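Local coordinates for protein F-93 (PDB 1TBX), which probably acts as a homodimeric winged-helix transcription factor that recognises a palindromic or pseudo-palindromic DNA target, at residues L17-L28 with E64-K74. Residues are numbered along the deposited sequence; the frame is centred on the assembly and turned at random.
Sequences LYDNEGIATYDL and EKRLYLTEKGK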
loop_
_atom_site.group_PDB
_atom_site.type_symbol
_atom_site.label_atom_id
_atom_site.label_comp_id
_atom_site.label_asym_id
_atom_site.label_seq_id
_atom_site.Cartn_x
_atom_site.Cartn_y
_atom_site.Cartn_z
ATOM N N LEU A 17 -3.164 1.413 -13.577
ATOM C CA LEU A 17 -4.243 1.609 -14.526
ATOM C C LEU A 17 -4.522 3.113 -14.712
ATOM O O LEU A 17 -4.912 3.569 -15.804
ATOM C CB LEU A 17 -5.495 0.883 -14.047
ATOM C CG LEU A 17 -6.704 0.905 -14.961
ATOM C CD1 LEU A 17 -6.251 0.616 -16.373
ATOM C CD2 LEU A 17 -7.695 -0.118 -14.485
ATOM N N TYR A 18 -4.314 3.872 -13.639
ATOM C CA TYR A 18 -4.564 5.259 -13.719
ATOM C C TYR A 18 -3.746 5.811 -14.863
ATOM O O TYR A 18 -2.565 5.506 -15.009
ATOM C CB TYR A 18 -4.276 5.988 -12.410
ATOM C CG TYR A 18 -4.709 7.444 -12.516
ATOM C CD1 TYR A 18 -6.037 7.818 -12.267
ATOM C CD2 TYR A 18 -3.800 8.451 -12.911
ATOM C CE1 TYR A 18 -6.455 9.160 -12.381
ATOM C CE2 TYR A 18 -4.201 9.806 -12.999
ATOM C CZ TYR A 18 -5.539 10.157 -12.749
ATOM O OH TYR A 18 -5.971 11.493 -12.869
ATOM N N ASP A 19 -4.413 6.609 -15.685
ATOM C CA ASP A 19 -3.818 7.130 -16.883
ATOM C C ASP A 19 -3.532 6.110 -17.994
ATOM O O ASP A 19 -2.968 6.497 -19.044
ATOM C CB ASP A 19 -2.480 7.832 -16.527
ATOM C CG ASP A 19 -2.563 9.353 -16.622
ATOM O OD1 ASP A 19 -3.458 9.862 -17.342
ATOM O OD2 ASP A 19 -1.784 10.114 -15.986
ATOM N N ASN A 20 -3.864 4.838 -17.781
ATOM C CA ASN A 20 -3.716 3.852 -18.837
ATOM C C ASN A 20 -5.017 3.206 -19.181
ATOM O O ASN A 20 -5.050 2.050 -19.640
ATOM C CB ASN A 20 -2.690 2.797 -18.471
ATOM C CG ASN A 20 -1.287 3.311 -18.593
ATOM O OD1 ASN A 20 -0.332 2.590 -18.346
ATOM N ND2 ASN A 20 -1.150 4.590 -18.963
ATOM N N GLU A 21 -6.103 3.934 -18.954
ATOM C CA GLU A 21 -7.387 3.381 -19.322
ATOM C C GLU A 21 -7.410 3.063 -20.824
ATOM O O GLU A 21 -6.819 3.795 -21.617
ATOM C CB GLU A 21 -8.492 4.309 -18.888
ATOM C CG GLU A 21 -8.672 4.299 -17.383
ATOM C CD GLU A 21 -9.574 5.411 -16.940
ATOM O OE1 GLU A 21 -10.598 5.637 -17.603
ATOM O OE2 GLU A 21 -9.234 6.101 -15.952
ATOM N N GLY A 22 -8.014 1.933 -21.200
ATOM C CA GLY A 22 -7.993 1.513 -22.588
ATOM C C GLY A 22 -7.013 0.390 -22.849
ATOM O O GLY A 22 -7.067 -0.308 -23.885
ATOM N N ILE A 23 -6.096 0.212 -21.910
ATOM C CA ILE A 23 -5.007 -0.734 -22.090
ATOM C C ILE A 23 -5.608 -2.135 -22.136
ATOM O O ILE A 23 -6.498 -2.455 -21.352
ATOM C CB ILE A 23 -3.965 -0.578 -20.955
ATOM C CG1 ILE A 23 -2.765 -1.509 -21.183
ATOM C CG2 ILE A 23 -4.605 -0.826 -19.580
ATOM C CD1 ILE A 23 -1.380 -0.885 -20.834
ATOM N N ALA A 24 -5.160 -2.947 -23.082
ATOM C CA ALA A 24 -5.502 -4.356 -23.025
ATOM C C ALA A 24 -4.936 -4.919 -21.719
ATOM O O ALA A 24 -3.768 -4.712 -21.385
ATOM C CB ALA A 24 -4.942 -5.104 -24.218
ATOM N N THR A 25 -5.802 -5.606 -20.976
ATOM C CA THR A 25 -5.493 -6.271 -19.715
ATOM C C THR A 25 -4.092 -6.907 -19.656
ATOM O O THR A 25 -3.319 -6.612 -18.751
ATOM C CB THR A 25 -6.601 -7.297 -19.450
ATOM O OG1 THR A 25 -7.875 -6.623 -19.350
ATOM C CG2 THR A 25 -6.400 -7.998 -18.110
ATOM N N TYR A 26 -3.740 -7.733 -20.620
ATOM C CA TYR A 26 -2.419 -8.348 -20.591
ATOM C C TYR A 26 -1.271 -7.345 -20.753
ATOM O O TYR A 26 -0.190 -7.530 -20.168
ATOM C CB TYR A 26 -2.275 -9.523 -21.577
ATOM C CG TYR A 26 -0.970 -10.238 -21.394
ATOM C CD1 TYR A 26 -0.775 -11.120 -20.318
ATOM C CD2 TYR A 26 0.088 -10.012 -22.271
ATOM C CE1 TYR A 26 0.443 -11.781 -20.135
ATOM C CE2 TYR A 26 1.309 -10.658 -22.101
ATOM C CZ TYR A 26 1.485 -11.537 -21.030
ATOM O OH TYR A 26 2.698 -12.185 -20.885
ATOM N N ASP A 27 -1.489 -6.290 -21.527
ATOM C CA ASP A 27 -0.464 -5.250 -21.561
ATOM C C ASP A 27 -0.316 -4.566 -20.230
ATOM O O ASP A 27 0.798 -4.171 -19.878
ATOM C CB ASP A 27 -0.685 -4.212 -22.652
ATOM C CG ASP A 27 -0.456 -4.791 -24.007
ATOM O OD1 ASP A 27 0.300 -5.799 -24.051
ATOM O OD2 ASP A 27 -1.017 -4.360 -25.052
ATOM N N LEU A 28 -1.422 -4.409 -19.493
ATOM C CA LEU A 28 -1.320 -3.825 -18.162
ATOM C C LEU A 28 -0.489 -4.761 -17.312
ATOM O O LEU A 28 0.372 -4.319 -16.580
ATOM C CB LEU A 28 -2.673 -3.561 -17.508
ATOM C CG LEU A 28 -2.550 -2.997 -16.070
ATOM C CD1 LEU A 28 -2.014 -1.536 -16.053
ATOM C CD2 LEU A 28 -3.822 -3.113 -15.196
ATOM N N GLU A 64 -9.902 -6.975 -28.270
ATOM C CA GLU A 64 -9.128 -7.180 -27.052
ATOM C C GLU A 64 -10.044 -6.973 -25.827
ATOM O O GLU A 64 -11.076 -6.307 -25.961
ATOM C CB GLU A 64 -7.994 -6.140 -26.987
ATOM C CG GLU A 64 -6.540 -6.619 -27.106
ATOM C CD GLU A 64 -6.367 -8.085 -27.498
ATOM O OE1 GLU A 64 -6.605 -8.979 -26.630
ATOM O OE2 GLU A 64 -5.958 -8.334 -28.658
ATOM N N LYS A 65 -9.662 -7.526 -24.659
ATOM C CA LYS A 65 -10.245 -7.180 -23.351
ATOM C C LYS A 65 -9.431 -6.039 -22.711
ATOM O O LYS A 65 -8.201 -6.167 -22.492
ATOM C CB LYS A 65 -10.247 -8.393 -22.413
ATOM C CG LYS A 65 -11.448 -9.331 -22.562
ATOM C CD LYS A 65 -11.079 -10.792 -22.367
ATOM C CE LYS A 65 -12.239 -11.726 -22.747
ATOM N NZ LYS A 65 -11.844 -13.105 -23.310
ATOM N N ARG A 66 -10.117 -4.937 -22.396
ATOM C CA ARG A 66 -9.472 -3.712 -21.908
ATOM C C ARG A 66 -10.022 -3.280 -20.589
ATOM O O ARG A 66 -11.131 -3.660 -20.242
ATOM C CB ARG A 66 -9.657 -2.554 -22.893
ATOM C CG ARG A 66 -9.146 -2.912 -24.266
ATOM C CD ARG A 66 -9.387 -1.869 -25.337
ATOM N NE ARG A 66 -9.033 -2.439 -26.630
ATOM C CZ ARG A 66 -7.785 -2.736 -27.060
ATOM N NH1 ARG A 66 -6.692 -2.487 -26.340
ATOM N NH2 ARG A 66 -7.631 -3.267 -28.260
ATOM N N LEU A 67 -9.255 -2.438 -19.898
ATOM C CA LEU A 67 -9.538 -2.030 -18.536
ATOM C C LEU A 67 -9.832 -0.548 -18.398
ATOM O O LEU A 67 -9.086 0.315 -18.909
ATOM C CB LEU A 67 -8.374 -2.422 -17.607
ATOM C CG LEU A 67 -8.109 -3.934 -17.653
ATOM C CD1 LEU A 67 -6.842 -4.245 -16.935
ATOM C CD2 LEU A 67 -9.292 -4.789 -17.104
ATOM N N TYR A 68 -10.919 -0.242 -17.701
ATOM C CA TYR A 68 -11.248 1.141 -17.408
ATOM C C TYR A 68 -11.366 1.283 -15.924
ATOM O O TYR A 68 -11.508 0.293 -15.188
ATOM C CB TYR A 68 -12.498 1.588 -18.174
ATOM C CG TYR A 68 -12.275 1.381 -19.666
ATOM C CD1 TYR A 68 -12.377 0.098 -20.213
ATOM C CD2 TYR A 68 -11.860 2.434 -20.507
ATOM C CE1 TYR A 68 -12.118 -0.145 -21.555
ATOM C CE2 TYR A 68 -11.594 2.207 -21.864
ATOM C CZ TYR A 68 -11.737 0.907 -22.387
ATOM O OH TYR A 68 -11.505 0.597 -23.728
ATOM N N LEU A 69 -11.229 2.526 -15.480
ATOM C CA LEU A 69 -11.340 2.841 -14.073
ATOM C C LEU A 69 -12.755 3.214 -13.799
ATOM O O LEU A 69 -13.513 3.595 -14.679
ATOM C CB LEU A 69 -10.424 3.980 -13.667
ATOM C CG LEU A 69 -8.980 3.561 -13.410
ATOM C CD1 LEU A 69 -8.150 4.821 -13.213
ATOM C CD2 LEU A 69 -8.893 2.653 -12.202
ATOM N N THR A 70 -13.109 3.088 -12.547
ATOM C CA THR A 70 -14.440 3.327 -12.118
ATOM C C THR A 70 -14.362 4.689 -11.454
ATOM O O THR A 70 -13.256 5.189 -11.222
ATOM C CB THR A 70 -14.731 2.186 -11.195
ATOM O OG1 THR A 70 -15.930 1.547 -11.627
ATOM C CG2 THR A 70 -14.901 2.606 -9.733
ATOM N N GLU A 71 -15.500 5.323 -11.193
ATOM C CA GLU A 71 -15.506 6.551 -10.411
ATOM C C GLU A 71 -14.668 6.409 -9.128
ATOM O O GLU A 71 -13.704 7.163 -8.917
ATOM C CB GLU A 71 -16.940 6.904 -10.089
ATOM C CG GLU A 71 -17.593 7.726 -11.177
ATOM C CD GLU A 71 -18.191 9.026 -10.644
ATOM O OE1 GLU A 71 -17.714 9.548 -9.601
ATOM O OE2 GLU A 71 -19.149 9.531 -11.269
ATOM N N LYS A 72 -15.010 5.413 -8.304
ATOM C CA LYS A 72 -14.261 5.115 -7.065
ATOM C C LYS A 72 -12.822 4.586 -7.296
ATOM O O LYS A 72 -11.935 4.786 -6.462
ATOM C CB LYS A 72 -15.110 4.274 -6.056
ATOM C CG LYS A 72 -14.795 2.794 -5.799
ATOM C CD LYS A 72 -16.092 2.024 -5.527
ATOM C CE LYS A 72 -15.868 0.607 -4.974
ATOM N NZ LYS A 72 -16.544 0.285 -3.663
ATOM N N GLY A 73 -12.593 3.939 -8.431
ATOM C CA GLY A 73 -11.254 3.527 -8.789
ATOM C C GLY A 73 -10.394 4.727 -9.140
ATOM O O GLY A 73 -9.231 4.794 -8.726
ATOM N N LYS A 74 -10.956 5.675 -9.900
ATOM C CA LYS A 74 -10.207 6.837 -10.371
ATOM C C LYS A 74 -9.741 7.618 -9.167
ATOM O O LYS A 74 -8.578 8.013 -9.110
ATOM C CB LYS A 74 -11.053 7.735 -11.282
ATOM C CG LYS A 74 -10.615 7.833 -12.777
ATOM C CD LYS A 74 -11.778 8.381 -13.651
ATOM C CE LYS A 74 -11.621 8.077 -15.148
ATOM N NZ LYS A 74 -12.857 7.490 -15.840
#
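Three backbone hydrogen bonds tie Gly22, Ile23 and Thr25 to the strand 64-69. Gly22 N donates to Leu67 O (3.0 Å). Leu67 N returns a bond to Ile23 O (3.1 Å). Thr25 N reaches Lys65 O (2.9 Å). The bonds from Leu67 N and Thr25 N flank Ala24 and Arg66 and make them a single beta bridge, a non-hydrogen-bonded antiparallel pair, consistent with the short first strand that pairs with the wing hairpin in winged-helix domains; the Gly22 bond extends the contact. Arg66, extended from CG to NE, runs beside Gly22 and puts NH1 on Gly22 O in a weak bond (3.3 Å); its NE and NH2 are held by the carbonyls of Glu61 and Arg62. Farther along, Glu21 OE1 meets Lys74 NZ in a long salt bridge (3.4 Å), the carboxylate lying against Leu69. Gly22 N lies over one face of the Tyr68 ring, 3.7 Å from Tyr68 CE2. On the buried side, Leu67 crosses Leu17, Thr25 and Leu28 at about right angles, its CD1 3.7 Å from Leu28 CD2. With CG anti to the backbone N (chi1 -176°), Leu17 sets CD1 near Leu67 CB and slides past Leu69 in the opposite direction, the CD2 atoms of Leu17 and Leu69 3.8 Å apart. Thr25 OG1 is hydrogen-bonded to Glu58 OE1 of strand 56-61, while Leu28 continues onto Phe43 of helix 40-52 and Leu69 onto Leu14 of helix 9-17, joining the wing to the helical core.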